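Local coordinates for protein Amuc_1100 (Akkermansia muciniphila, PDB 6KNY) that is of unknown function but is probably anchored in a membrane by a transmembrane helix that the crystallised fragment lacks, at residues K91-T96 against K133-G138; L102-Y107 against S118-E123; I127-N132 against T194-Y199; K188-I193 against N204-R209. All blocks are in the same frame, centred on the assembly; numbering follows the deposited sequence.

Interaction 1 of 4, residues K91-T96 against K133-G138; sequences KNILIT and KLAECG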
loop_
_atom_site.group_PDB
_atom_site.type_symbol
_atom_site.label_atom_id
_atom_site.label_comp_id
_atom_site.label_asym_id
_atom_site.label_seq_id
_atom_site.Cartn_x
_atom_site.Cartn_y
_atom_site.Cartn_z
ATOM N N LYS A 91 12.677 3.034 -14.669
ATOM C CA LYS A 91 11.906 4.261 -14.819
ATOM C C LYS A 91 12.650 5.500 -14.326
ATOM O O LYS A 91 12.084 6.597 -14.366
ATOM C CB LYS A 91 10.574 4.131 -14.075
ATOM C CG LYS A 91 9.472 3.404 -14.844
ATOM C CD LYS A 91 8.469 2.782 -13.893
ATOM C CE LYS A 91 7.724 1.616 -14.539
ATOM N NZ LYS A 91 6.386 2.032 -15.049
ATOM N N ASN A 92 13.898 5.347 -13.865
ATOM C CA ASN A 92 14.717 6.451 -13.351
ATOM C C ASN A 92 14.077 7.114 -12.135
ATOM O O ASN A 92 14.116 8.335 -11.977
ATOM C CB ASN A 92 15.026 7.492 -14.434
ATOM C CG ASN A 92 16.117 7.025 -15.398
ATOM O OD1 ASN A 92 15.897 6.919 -16.609
ATOM N ND2 ASN A 92 17.290 6.714 -14.851
ATOM N N ILE A 93 13.494 6.301 -11.261
ATOM C CA ILE A 93 12.909 6.768 -10.011
ATOM C C ILE A 93 13.829 6.345 -8.880
ATOM O O ILE A 93 14.144 5.155 -8.744
ATOM C CB ILE A 93 11.497 6.195 -9.802
ATOM C CG1 ILE A 93 10.589 6.574 -10.968
ATOM C CG2 ILE A 93 10.912 6.667 -8.471
ATOM C CD1 ILE A 93 9.433 5.610 -11.154
ATOM N N LEU A 94 14.265 7.313 -8.073
ATOM C CA LEU A 94 15.000 6.974 -6.865
ATOM C C LEU A 94 14.047 6.375 -5.842
ATOM O O LEU A 94 12.885 6.783 -5.745
ATOM C CB LEU A 94 15.670 8.213 -6.273
ATOM C CG LEU A 94 16.657 8.958 -7.167
ATOM C CD1 LEU A 94 16.919 10.369 -6.621
ATOM C CD2 LEU A 94 17.956 8.166 -7.317
ATOM N N ILE A 95 14.547 5.412 -5.072
ATOM C CA ILE A 95 13.754 4.777 -4.027
ATOM C C ILE A 95 14.680 4.438 -2.873
ATOM O O ILE A 95 15.731 3.823 -3.075
ATOM C CB ILE A 95 13.002 3.523 -4.533
ATOM C CG1 ILE A 95 12.192 2.887 -3.403
ATOM C CG2 ILE A 95 13.949 2.484 -5.177
ATOM C CD1 ILE A 95 11.108 1.981 -3.922
ATOM N N THR A 96 14.310 4.871 -1.666
ATOM C CA THR A 96 15.163 4.574 -0.525
ATOM C C THR A 96 15.017 3.113 -0.139
ATOM O O THR A 96 14.005 2.456 -0.431
ATOM C CB THR A 96 14.826 5.445 0.690
ATOM O OG1 THR A 96 13.539 5.087 1.212
ATOM C CG2 THR A 96 14.831 6.939 0.332
ATOM N N LYS A 133 1.341 1.197 -9.194
ATOM C CA LYS A 133 0.645 2.228 -9.964
ATOM C C LYS A 133 1.310 3.600 -9.801
ATOM O O LYS A 133 1.415 4.364 -10.768
ATOM C CB LYS A 133 -0.835 2.286 -9.562
ATOM N N LEU A 134 1.802 3.921 -8.600
ATOM C CA LEU A 134 2.478 5.210 -8.401
ATOM C C LEU A 134 3.769 5.295 -9.213
ATOM O O LEU A 134 4.139 6.373 -9.702
ATOM C CB LEU A 134 2.792 5.439 -6.922
ATOM C CG LEU A 134 1.638 5.597 -5.921
ATOM C CD1 LEU A 134 2.181 5.628 -4.500
ATOM C CD2 LEU A 134 0.811 6.845 -6.202
ATOM N N ALA A 135 4.467 4.169 -9.362
ATOM C CA ALA A 135 5.719 4.141 -10.112
ATOM C C ALA A 135 5.505 4.446 -11.586
ATOM O O ALA A 135 6.472 4.742 -12.298
ATOM C CB ALA A 135 6.391 2.773 -9.952
ATOM N N GLU A 136 4.256 4.404 -12.047
ATOM C CA GLU A 136 3.891 4.676 -13.430
ATOM C C GLU A 136 3.500 6.124 -13.660
ATOM O O GLU A 136 3.092 6.470 -14.771
ATOM C CB GLU A 136 2.730 3.759 -13.847
ATOM C CG GLU A 136 3.066 2.271 -13.815
ATOM C CD GLU A 136 1.830 1.377 -13.918
ATOM O OE1 GLU A 136 0.705 1.908 -14.053
ATOM O OE2 GLU A 136 1.985 0.135 -13.860
ATOM N N CYS A 137 3.614 6.981 -12.648
ATOM C CA CYS A 137 3.115 8.344 -12.751
ATOM C C CYS A 137 4.185 9.373 -13.083
ATOM O O CYS A 137 3.856 10.554 -13.215
ATOM C CB CYS A 137 2.403 8.739 -11.452
ATOM S SG CYS A 137 0.883 7.788 -11.205
ATOM N N GLY A 138 5.444 8.970 -13.245
ATOM C CA GLY A 138 6.480 9.931 -13.585
ATOM C C GLY A 138 7.080 10.651 -12.401
ATOM O O GLY A 138 7.630 11.753 -12.561
#
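With CG anti to its carbonyl carbon (chi1 -83°) and a bend at the last torsion (chi4 -98°), Lys91 lays its methylenes alongside the carbonyl of Ala135 and turns its amine toward the aliphatic part of Glu136. The closest approach is Lys91 CD to Ala135 O, 3.2 Å. Ile93 takes a similar first torsion (chi1 -58°), which, with an extended chi2, carries CD1 to 3.3 Å from the same Ala135 O, while Ile93 CD1 and Ala135 CB lie 4.3 Å apart. One carbonyl oxygen is thus met by two hydrocarbon groups, and no hydrogen bond joins the segments. Farther out, Lys91 NZ stands 3.5 Å from Glu136 CG but 4.9 Å from Glu136 OE2; the charged atoms are not in contact, although their opposite charges may still attract. Both segments lie at helix ends: a Schellman motif at Asn92 closes helix 70-91, and a type I beta turn runs from Leu134 to Cys137 at the end of helix 117-134. Ile93 also packs on Cys88 and on Phe142 of strand 141-146, with which Leu94 pairs as part of strand 94-95, outermost in this chain's sheet, while Leu134 and Cys137 lean on helix 183-194.

Interaction 2 of 4, residues L102-Y107 against S118-E123; sequences LGFQVY and STLGFE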
loop_
_atom_site.group_PDB
_atom_site.type_symbol
_atom_site.label_atom_id
_atom_site.label_comp_id
_atom_site.label_asym_id
_atom_site.label_seq_id
_atom_site.Cartn_x
_atom_site.Cartn_y
_atom_site.Cartn_z
ATOM N N LEU A 102 8.207 -1.626 1.370
ATOM C CA LEU A 102 6.750 -1.531 1.259
ATOM C C LEU A 102 6.047 -1.456 2.616
ATOM O O LEU A 102 4.878 -1.843 2.729
ATOM C CB LEU A 102 6.192 -2.708 0.447
ATOM C CG LEU A 102 6.635 -2.700 -1.017
ATOM C CD1 LEU A 102 6.307 -4.039 -1.682
ATOM C CD2 LEU A 102 6.008 -1.531 -1.779
ATOM N N GLY A 103 6.742 -0.979 3.651
ATOM C CA GLY A 103 6.224 -0.928 5.006
ATOM C C GLY A 103 6.488 -2.158 5.848
ATOM O O GLY A 103 6.060 -2.204 7.014
ATOM N N PHE A 104 7.180 -3.161 5.313
ATOM C CA PHE A 104 7.328 -4.432 6.011
ATOM C C PHE A 104 8.793 -4.767 6.298
ATOM O O PHE A 104 9.159 -5.947 6.363
ATOM C CB PHE A 104 6.684 -5.560 5.203
ATOM C CG PHE A 104 5.204 -5.370 4.914
ATOM C CD1 PHE A 104 4.235 -5.871 5.788
ATOM C CD2 PHE A 104 4.782 -4.738 3.749
ATOM C CE1 PHE A 104 2.874 -5.738 5.492
ATOM C CE2 PHE A 104 3.419 -4.596 3.454
ATOM C CZ PHE A 104 2.472 -5.084 4.325
ATOM N N GLN A 105 9.649 -3.753 6.496
ATOM C CA GLN A 105 11.052 -4.045 6.775
ATOM C C GLN A 105 11.208 -4.788 8.093
ATOM O O GLN A 105 12.184 -5.523 8.284
ATOM C CB GLN A 105 11.901 -2.766 6.796
ATOM C CG GLN A 105 13.418 -3.065 6.849
ATOM C CD GLN A 105 14.293 -1.832 6.658
ATOM O OE1 GLN A 105 13.892 -0.717 6.988
ATOM N NE2 GLN A 105 15.498 -2.033 6.118
ATOM N N VAL A 106 10.247 -4.644 9.001
ATOM C CA VAL A 106 10.282 -5.415 10.240
ATOM C C VAL A 106 10.306 -6.926 9.983
ATOM O O VAL A 106 10.690 -7.704 10.863
ATOM C CB VAL A 106 9.070 -5.004 11.107
ATOM C CG1 VAL A 106 7.750 -5.424 10.438
ATOM C CG2 VAL A 106 9.191 -5.561 12.520
ATOM N N TYR A 107 9.898 -7.368 8.798
ATOM C CA TYR A 107 9.915 -8.786 8.465
ATOM C C TYR A 107 10.973 -9.119 7.412
ATOM O O TYR A 107 10.850 -10.128 6.704
ATOM C CB TYR A 107 8.524 -9.221 8.003
ATOM C CG TYR A 107 7.457 -9.010 9.064
ATOM C CD1 TYR A 107 7.573 -9.605 10.314
ATOM C CD2 TYR A 107 6.353 -8.192 8.820
ATOM C CE1 TYR A 107 6.612 -9.404 11.299
ATOM C CE2 TYR A 107 5.384 -7.982 9.802
ATOM C CZ TYR A 107 5.515 -8.597 11.037
ATOM O OH TYR A 107 4.562 -8.418 12.030
ATOM N N SER A 118 -1.670 -14.183 7.041
ATOM C CA SER A 118 -2.695 -14.061 6.006
ATOM C C SER A 118 -3.222 -12.626 5.914
ATOM O O SER A 118 -3.448 -12.102 4.813
ATOM C CB SER A 118 -3.822 -15.046 6.312
ATOM O OG SER A 118 -4.944 -14.822 5.486
ATOM N N THR A 119 -3.436 -11.989 7.063
ATOM C CA THR A 119 -3.805 -10.574 7.088
ATOM C C THR A 119 -2.711 -9.706 6.459
ATOM O O THR A 119 -2.988 -8.843 5.611
ATOM C CB THR A 119 -4.102 -10.176 8.535
ATOM O OG1 THR A 119 -5.146 -11.036 9.037
ATOM C CG2 THR A 119 -4.534 -8.712 8.650
ATOM N N LEU A 120 -1.448 -9.964 6.817
ATOM C CA LEU A 120 -0.330 -9.244 6.208
ATOM C C LEU A 120 -0.241 -9.455 4.697
ATOM O O LEU A 120 0.215 -8.554 3.969
ATOM C CB LEU A 120 0.978 -9.680 6.858
ATOM C CG LEU A 120 1.103 -9.277 8.325
ATOM C CD1 LEU A 120 2.323 -9.926 8.960
ATOM C CD2 LEU A 120 1.180 -7.758 8.445
ATOM N N GLY A 121 -0.616 -10.643 4.205
ATOM C CA GLY A 121 -0.538 -10.881 2.767
ATOM C C GLY A 121 -1.545 -10.056 1.995
ATOM O O GLY A 121 -1.264 -9.586 0.896
ATOM N N PHE A 122 -2.738 -9.873 2.562
ATOM C CA PHE A 122 -3.698 -8.947 1.976
ATOM C C PHE A 122 -3.115 -7.541 1.941
ATOM O O PHE A 122 -3.142 -6.875 0.906
ATOM C CB PHE A 122 -5.005 -8.949 2.776
ATOM C CG PHE A 122 -5.899 -7.777 2.470
ATOM C CD1 PHE A 122 -6.711 -7.785 1.339
ATOM C CD2 PHE A 122 -5.904 -6.651 3.282
ATOM C CE1 PHE A 122 -7.523 -6.692 1.039
ATOM C CE2 PHE A 122 -6.718 -5.569 2.990
ATOM C CZ PHE A 122 -7.525 -5.588 1.880
ATOM N N GLU A 123 -2.563 -7.086 3.069
ATOM C CA GLU A 123 -2.027 -5.725 3.143
ATOM C C GLU A 123 -0.843 -5.545 2.208
ATOM O O GLU A 123 -0.725 -4.525 1.520
ATOM C CB GLU A 123 -1.632 -5.385 4.581
ATOM C CG GLU A 123 -1.375 -3.909 4.755
ATOM C CD GLU A 123 -1.089 -3.514 6.182
ATOM O OE1 GLU A 123 -0.589 -4.360 6.956
ATOM O OE2 GLU A 123 -1.344 -2.340 6.518
#
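Leu120 divides its two methyl groups between two aromatic rings of the 102-107 loop. Its CD2 meets the ring of Phe104 at the edge, in the ring plane, 4.0 Å from Phe104 CE1; its CD1 lies obliquely against the other ring, 3.7 Å from Tyr107 CE2. Phe104, which buries the largest area here, pushes the same edge on toward the next turn of the helix, with Phe104 CZ 4.0 Å from the backbone carbon Glu123 C. Glu123 has CG anti to its backbone N (chi1 -167°) and an extended chain beyond, which carries OE1 to 4.0 Å from Phe104 CE1, the carboxylate standing almost perpendicular to the ring at 84°. That carboxylate is engaged elsewhere, in a salt bridge from OE1 to Arg147, whose NE also bonds Gly103 O and so ties the arginine to the loop. The hydroxyl of Tyr107 likewise looks outside, to a hydrogen bond with Glu153, while Val106 CG1 lies over one face of the Tyr107 ring, 3.4 Å above its plane and toward the rim. With an alanine in place of Phe104, the edge contacts to Leu120 CD2 and Glu123 would be lost, which is likely to open a gap between loop and helix. All four residues in contact are buried. Phe104 meets Phe73 edge-to-face and touches Leu77, so the loop is wedged between helices 70-91 and 117-134, and helix 117-134 also rests Phe122 and Glu123 on Met173 of strand 170-181.

Interaction 3 of 4, residues I127-N132 against T194-Y199; sequences INSLVN and TGMQDY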
loop_
_atom_site.group_PDB
_atom_site.type_symbol
_atom_site.label_atom_id
_atom_site.label_comp_id
_atom_site.label_asym_id
_atom_site.label_seq_id
_atom_site.Cartn_x
_atom_site.Cartn_y
_atom_site.Cartn_z
ATOM N N ILE A 127 -0.723 -2.868 -0.896
ATOM C CA ILE A 127 0.318 -1.840 -0.931
ATOM C C ILE A 127 1.204 -2.031 -2.158
ATOM O O ILE A 127 1.510 -1.072 -2.883
ATOM C CB ILE A 127 1.142 -1.851 0.376
ATOM C CG1 ILE A 127 0.269 -1.452 1.571
ATOM C CG2 ILE A 127 2.382 -0.907 0.247
ATOM C CD1 ILE A 127 0.958 -1.589 2.953
ATOM N N ASN A 128 1.592 -3.281 -2.432
ATOM C CA ASN A 128 2.362 -3.574 -3.642
ATOM C C ASN A 128 1.674 -3.049 -4.892
ATOM O O ASN A 128 2.318 -2.473 -5.772
ATOM C CB ASN A 128 2.603 -5.075 -3.805
ATOM C CG ASN A 128 3.449 -5.376 -5.041
ATOM O OD1 ASN A 128 4.611 -4.975 -5.118
ATOM N ND2 ASN A 128 2.844 -6.002 -6.030
ATOM N N SER A 129 0.365 -3.272 -4.999
ATOM C CA SER A 129 -0.365 -2.816 -6.177
ATOM C C SER A 129 -0.398 -1.294 -6.246
ATOM O O SER A 129 -0.205 -0.703 -7.318
ATOM C CB SER A 129 -1.782 -3.387 -6.169
ATOM O OG SER A 129 -2.539 -2.827 -7.221
ATOM N N LEU A 130 -0.649 -0.642 -5.104
ATOM C CA LEU A 130 -0.674 0.826 -5.042
ATOM C C LEU A 130 0.663 1.435 -5.453
ATOM O O LEU A 130 0.723 2.311 -6.320
ATOM C CB LEU A 130 -1.025 1.286 -3.620
ATOM C CG LEU A 130 -0.976 2.808 -3.382
ATOM C CD1 LEU A 130 -1.810 3.561 -4.419
ATOM C CD2 LEU A 130 -1.439 3.148 -1.969
ATOM N N VAL A 131 1.752 1.005 -4.821
ATOM C CA VAL A 131 3.035 1.628 -5.124
ATOM C C VAL A 131 3.397 1.416 -6.592
ATOM O O VAL A 131 3.944 2.310 -7.251
ATOM C CB VAL A 131 4.114 1.100 -4.169
ATOM C CG1 VAL A 131 5.486 1.641 -4.564
ATOM C CG2 VAL A 131 3.779 1.541 -2.744
ATOM N N ASN A 132 3.050 0.250 -7.145
ATOM C CA ASN A 132 3.371 -0.021 -8.546
ATOM C C ASN A 132 2.612 0.901 -9.493
ATOM O O ASN A 132 3.176 1.370 -10.492
ATOM C CB ASN A 132 3.113 -1.492 -8.864
ATOM C CG ASN A 132 4.291 -2.364 -8.490
ATOM O OD1 ASN A 132 5.359 -2.269 -9.096
ATOM N ND2 ASN A 132 4.131 -3.171 -7.459
ATOM N N THR A 194 -6.646 7.000 -5.485
ATOM C CA THR A 194 -8.079 6.914 -5.264
ATOM C C THR A 194 -8.827 6.251 -6.405
ATOM O O THR A 194 -10.015 5.961 -6.256
ATOM C CB THR A 194 -8.647 8.307 -5.019
ATOM O OG1 THR A 194 -8.348 9.149 -6.141
ATOM C CG2 THR A 194 -8.022 8.901 -3.753
ATOM N N GLY A 195 -8.160 6.000 -7.527
ATOM C CA GLY A 195 -8.755 5.294 -8.637
ATOM C C GLY A 195 -8.474 3.814 -8.655
ATOM O O GLY A 195 -8.779 3.160 -9.651
ATOM N N MET A 196 -7.898 3.272 -7.588
ATOM C CA MET A 196 -7.633 1.844 -7.474
ATOM C C MET A 196 -8.896 1.024 -7.693
ATOM O O MET A 196 -9.966 1.344 -7.172
ATOM C CB MET A 196 -7.076 1.520 -6.086
ATOM C CG MET A 196 -5.755 2.145 -5.759
ATOM S SD MET A 196 -4.455 0.955 -6.069
ATOM C CE MET A 196 -3.966 1.475 -7.707
ATOM N N GLN A 197 -8.734 -0.078 -8.408
ATOM C CA GLN A 197 -9.825 -0.906 -8.904
ATOM C C GLN A 197 -10.245 -1.977 -7.903
ATOM O O GLN A 197 -11.443 -2.192 -7.676
ATOM C CB GLN A 197 -9.396 -1.568 -10.221
ATOM C CG GLN A 197 -8.426 -0.718 -11.097
ATOM C CD GLN A 197 -6.989 -0.595 -10.534
ATOM O OE1 GLN A 197 -6.424 -1.545 -9.975
ATOM N NE2 GLN A 197 -6.404 0.590 -10.679
ATOM N N ASP A 198 -9.265 -2.634 -7.281
ATOM C CA ASP A 198 -9.492 -3.823 -6.479
ATOM C C ASP A 198 -9.303 -3.591 -4.992
ATOM O O ASP A 198 -9.662 -4.463 -4.198
ATOM C CB ASP A 198 -8.525 -4.936 -6.905
ATOM C CG ASP A 198 -8.832 -5.506 -8.289
ATOM O OD1 ASP A 198 -9.998 -5.424 -8.744
ATOM O OD2 ASP A 198 -7.884 -6.021 -8.924
ATOM N N TYR A 199 -8.725 -2.457 -4.605
ATOM C CA TYR A 199 -8.393 -2.173 -3.218
ATOM C C TYR A 199 -8.847 -0.760 -2.898
ATOM O O TYR A 199 -8.627 0.154 -3.696
ATOM C CB TYR A 199 -6.886 -2.324 -2.976
ATOM C CG TYR A 199 -6.371 -3.737 -3.155
ATOM C CD1 TYR A 199 -6.527 -4.688 -2.150
ATOM C CD2 TYR A 199 -5.716 -4.120 -4.323
ATOM C CE1 TYR A 199 -6.029 -5.972 -2.298
ATOM C CE2 TYR A 199 -5.223 -5.407 -4.485
ATOM C CZ TYR A 199 -5.391 -6.328 -3.477
ATOM O OH TYR A 199 -4.911 -7.611 -3.632
#
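Met196 and Leu130 meet through a sulfur and a methyl, their side chains crossing at about a right angle. In the methionine, CG stands anti to the carbonyl carbon and the chain then bends at chi2 (-97°), which together bring SD up against the helix: Met196 SD is 3.9 Å from Leu130 CA and 4.1 Å from Leu130 CD1. A second bend, at chi3 (97°), sets the direction of the terminal methyl, with Met196 CE 4.4 Å from Ser129 O. The side chain of Leu130 has CG anti to the backbone N (chi1 175°), and although its CB does not point at the loop, the end of the side chain comes nearer to it. Another loose touch is made by Tyr199, whose CE2 is 4.3 Å from Ser129 CB, the ring taking the serine at an oblique angle. No hydrogen bond crosses between the segments. Within the helix, Asn132 folds back so that its ND2 lies 2.6 Å from Asn128 O, shorter than usual for such a bond, and its exact geometry is doubtful. The contact joins the C-terminal half of helix 117-134 to the loop that runs from helix 183-194 to strand 201-210. Tyr199 continues along the helix onto Lys125 and Ala126, Met196 touches Lys133, and Leu130 packs on Ile177 of strand 170-181.

Interaction 4 of 4, residues K188-I193 against N204-R209; sequences KAMNAI and NSIRIR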
loop_
_atom_site.group_PDB
_atom_site.type_symbol
_atom_site.label_atom_id
_atom_site.label_comp_id
_atom_site.label_asym_id
_atom_site.label_seq_id
_atom_site.Cartn_x
_atom_site.Cartn_y
_atom_site.Cartn_z
ATOM N N LYS A 188 -1.051 12.957 -11.183
ATOM C CA LYS A 188 -1.302 11.579 -11.615
ATOM C C LYS A 188 -1.232 10.609 -10.441
ATOM O O LYS A 188 -1.990 9.636 -10.391
ATOM C CB LYS A 188 -0.301 11.136 -12.682
ATOM C CG LYS A 188 -0.315 11.905 -13.982
ATOM C CD LYS A 188 0.610 11.216 -14.987
ATOM C CE LYS A 188 1.056 12.165 -16.086
ATOM N NZ LYS A 188 2.393 11.809 -16.672
ATOM N N ALA A 189 -0.284 10.820 -9.531
ATOM C CA ALA A 189 -0.164 9.950 -8.364
ATOM C C ALA A 189 -1.409 10.043 -7.498
ATOM O O ALA A 189 -1.963 9.027 -7.060
ATOM C CB ALA A 189 1.077 10.331 -7.549
ATOM N N MET A 190 -1.867 11.268 -7.249
ATOM C CA MET A 190 -3.057 11.464 -6.437
ATOM C C MET A 190 -4.266 10.758 -7.050
ATOM O O MET A 190 -5.027 10.091 -6.343
ATOM C CB MET A 190 -3.292 12.961 -6.245
ATOM C CG MET A 190 -2.316 13.563 -5.229
ATOM S SD MET A 190 -2.411 15.358 -5.104
ATOM C CE MET A 190 -4.151 15.598 -4.718
ATOM N N ASN A 191 -4.446 10.860 -8.369
ATOM C CA ASN A 191 -5.570 10.157 -8.993
ATOM C C ASN A 191 -5.400 8.647 -8.908
ATOM O O ASN A 191 -6.383 7.911 -8.789
ATOM C CB ASN A 191 -5.754 10.562 -10.456
ATOM C CG ASN A 191 -6.823 9.699 -11.157
ATOM O OD1 ASN A 191 -8.029 9.898 -10.974
ATOM N ND2 ASN A 191 -6.374 8.705 -11.916
ATOM N N ALA A 192 -4.162 8.159 -8.960
ATOM C CA ALA A 192 -3.956 6.711 -8.935
ATOM C C ALA A 192 -4.320 6.115 -7.578
ATOM O O ALA A 192 -4.856 4.998 -7.502
ATOM C CB ALA A 192 -2.504 6.387 -9.302
ATOM N N ILE A 193 -4.037 6.842 -6.495
ATOM C CA ILE A 193 -4.336 6.339 -5.153
ATOM C C ILE A 193 -5.822 6.078 -5.001
ATOM O O ILE A 193 -6.241 5.044 -4.456
ATOM C CB ILE A 193 -3.839 7.333 -4.086
ATOM C CG1 ILE A 193 -2.315 7.406 -4.070
ATOM C CG2 ILE A 193 -4.377 6.944 -2.709
ATOM C CD1 ILE A 193 -1.790 8.483 -3.156
ATOM N N ASN A 204 -6.862 9.687 4.891
ATOM C CA ASN A 204 -6.989 10.282 6.212
ATOM C C ASN A 204 -6.487 11.721 6.212
ATOM O O ASN A 204 -7.149 12.617 6.750
ATOM C CB ASN A 204 -6.234 9.440 7.232
ATOM C CG ASN A 204 -6.314 10.011 8.621
ATOM O OD1 ASN A 204 -7.411 10.234 9.156
ATOM N ND2 ASN A 204 -5.158 10.266 9.213
ATOM N N SER A 205 -5.323 11.971 5.612
ATOM C CA SER A 205 -4.790 13.328 5.557
ATOM C C SER A 205 -3.729 13.371 4.468
ATOM O O SER A 205 -3.225 12.334 4.037
ATOM C CB SER A 205 -4.208 13.775 6.906
ATOM O OG SER A 205 -3.030 13.058 7.223
ATOM N N ILE A 206 -3.398 14.584 4.026
ATOM C CA ILE A 206 -2.377 14.768 2.995
ATOM C C ILE A 206 -1.694 16.114 3.216
ATOM O O ILE A 206 -2.331 17.075 3.656
ATOM C CB ILE A 206 -2.965 14.668 1.572
ATOM C CG1 ILE A 206 -1.825 14.717 0.530
ATOM C CG2 ILE A 206 -4.028 15.758 1.314
ATOM C CD1 ILE A 206 -2.254 14.267 -0.859
ATOM N N ARG A 207 -0.384 16.166 2.956
ATOM C CA ARG A 207 0.364 17.415 2.881
ATOM C C ARG A 207 1.022 17.485 1.510
ATOM O O ARG A 207 1.623 16.501 1.048
ATOM C CB ARG A 207 1.404 17.535 4.010
ATOM C CG ARG A 207 2.042 18.954 4.147
ATOM C CD ARG A 207 3.034 19.093 5.338
ATOM N NE ARG A 207 2.562 18.471 6.581
ATOM C CZ ARG A 207 2.507 19.090 7.763
ATOM N NH1 ARG A 207 2.059 18.450 8.839
ATOM N NH2 ARG A 207 2.898 20.353 7.874
ATOM N N ILE A 208 0.869 18.637 0.854
ATOM C CA ILE A 208 1.458 18.936 -0.451
ATOM C C ILE A 208 2.268 20.219 -0.291
ATOM O O ILE A 208 1.743 21.228 0.198
ATOM C CB ILE A 208 0.377 19.102 -1.532
ATOM C CG1 ILE A 208 -0.578 17.891 -1.530
ATOM C CG2 ILE A 208 1.007 19.289 -2.910
ATOM C CD1 ILE A 208 -1.787 18.072 -2.430
ATOM N N ARG A 209 3.535 20.193 -0.699
ATOM C CA ARG A 209 4.427 21.310 -0.421
ATOM C C ARG A 209 5.341 21.555 -1.616
ATOM O O ARG A 209 6.007 20.628 -2.088
ATOM C CB ARG A 209 5.255 21.020 0.839
ATOM C CG ARG A 209 6.150 22.156 1.277
ATOM C CD ARG A 209 5.984 22.442 2.756
ATOM N NE ARG A 209 5.981 23.877 3.041
ATOM C CZ ARG A 209 5.491 24.404 4.160
ATOM N NH1 ARG A 209 4.964 23.609 5.076
ATOM N NH2 ARG A 209 5.516 25.715 4.358
#
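A single methionine carries the whole helical side of this contact: Met190 reaches from helix 183-194 to two isoleucines of one strand, Ile206 and Ile208. The backbones stay well apart, the nearest CA atoms, those of Met190 and Ile206, being 10.0 Å from each other, and no hydrogen bond spans the interval. Met190 and Ile208 point at each other tip to tip, with Met190 SD 3.9 Å from Ile208 CD1 and the bend at chi3 (56°) setting Met190 CE 4.1 Å from that same methyl. Ile206 comes to the sulfur less closely, its CD1 lying 4.4 Å from Met190 SD. The two isoleucines arrive by different routes: Ile206 holds CG1 anti to the backbone N (chi1 -174°), whereas Ile208 places CG1 beside it (chi1 -52°). Ile206 CD1 and Ile208 CD1 end up 4.1 Å apart. Arg207 and Arg209 project from the other face of the strand. The contact is small and superficial, a hydrophobic touch with both isoleucines exposed. Strand 201-210 lies at the border of the sheet within this chain and pairs with strand 265-276, through a classic beta bulge at Asn204 and Ser205 facing Ser270, and through Arg207 with Gln268 and Arg209 with Phe266. On its inner side helix 183-194 turns Ala189 and Ile193 to helix 117-134, so that Met190 links this helical layer to the outermost strand.

How the interactions relate
Helix 117-134 is the common element of interactions 1, 2 and 3: interaction 2 takes its first turns, interaction 3 its later turns and interaction 1 its end. Interaction 2 is fully buried and aromatic, with charged and hydroxyl ends satisfied outside it; interactions 1 and 3 are partly buried, the first setting aliphatic groups against a carbonyl oxygen, the third a sulfur against a helix backbone. Interaction 4 is a surface contact of purely apolar tips. It still adjoins interactions 1 and 3, since Leu134 and Leu130 pack on helix 183-194, whereas interaction 2 lies across the chain's centre from it. None has a hydrogen bond across its segments.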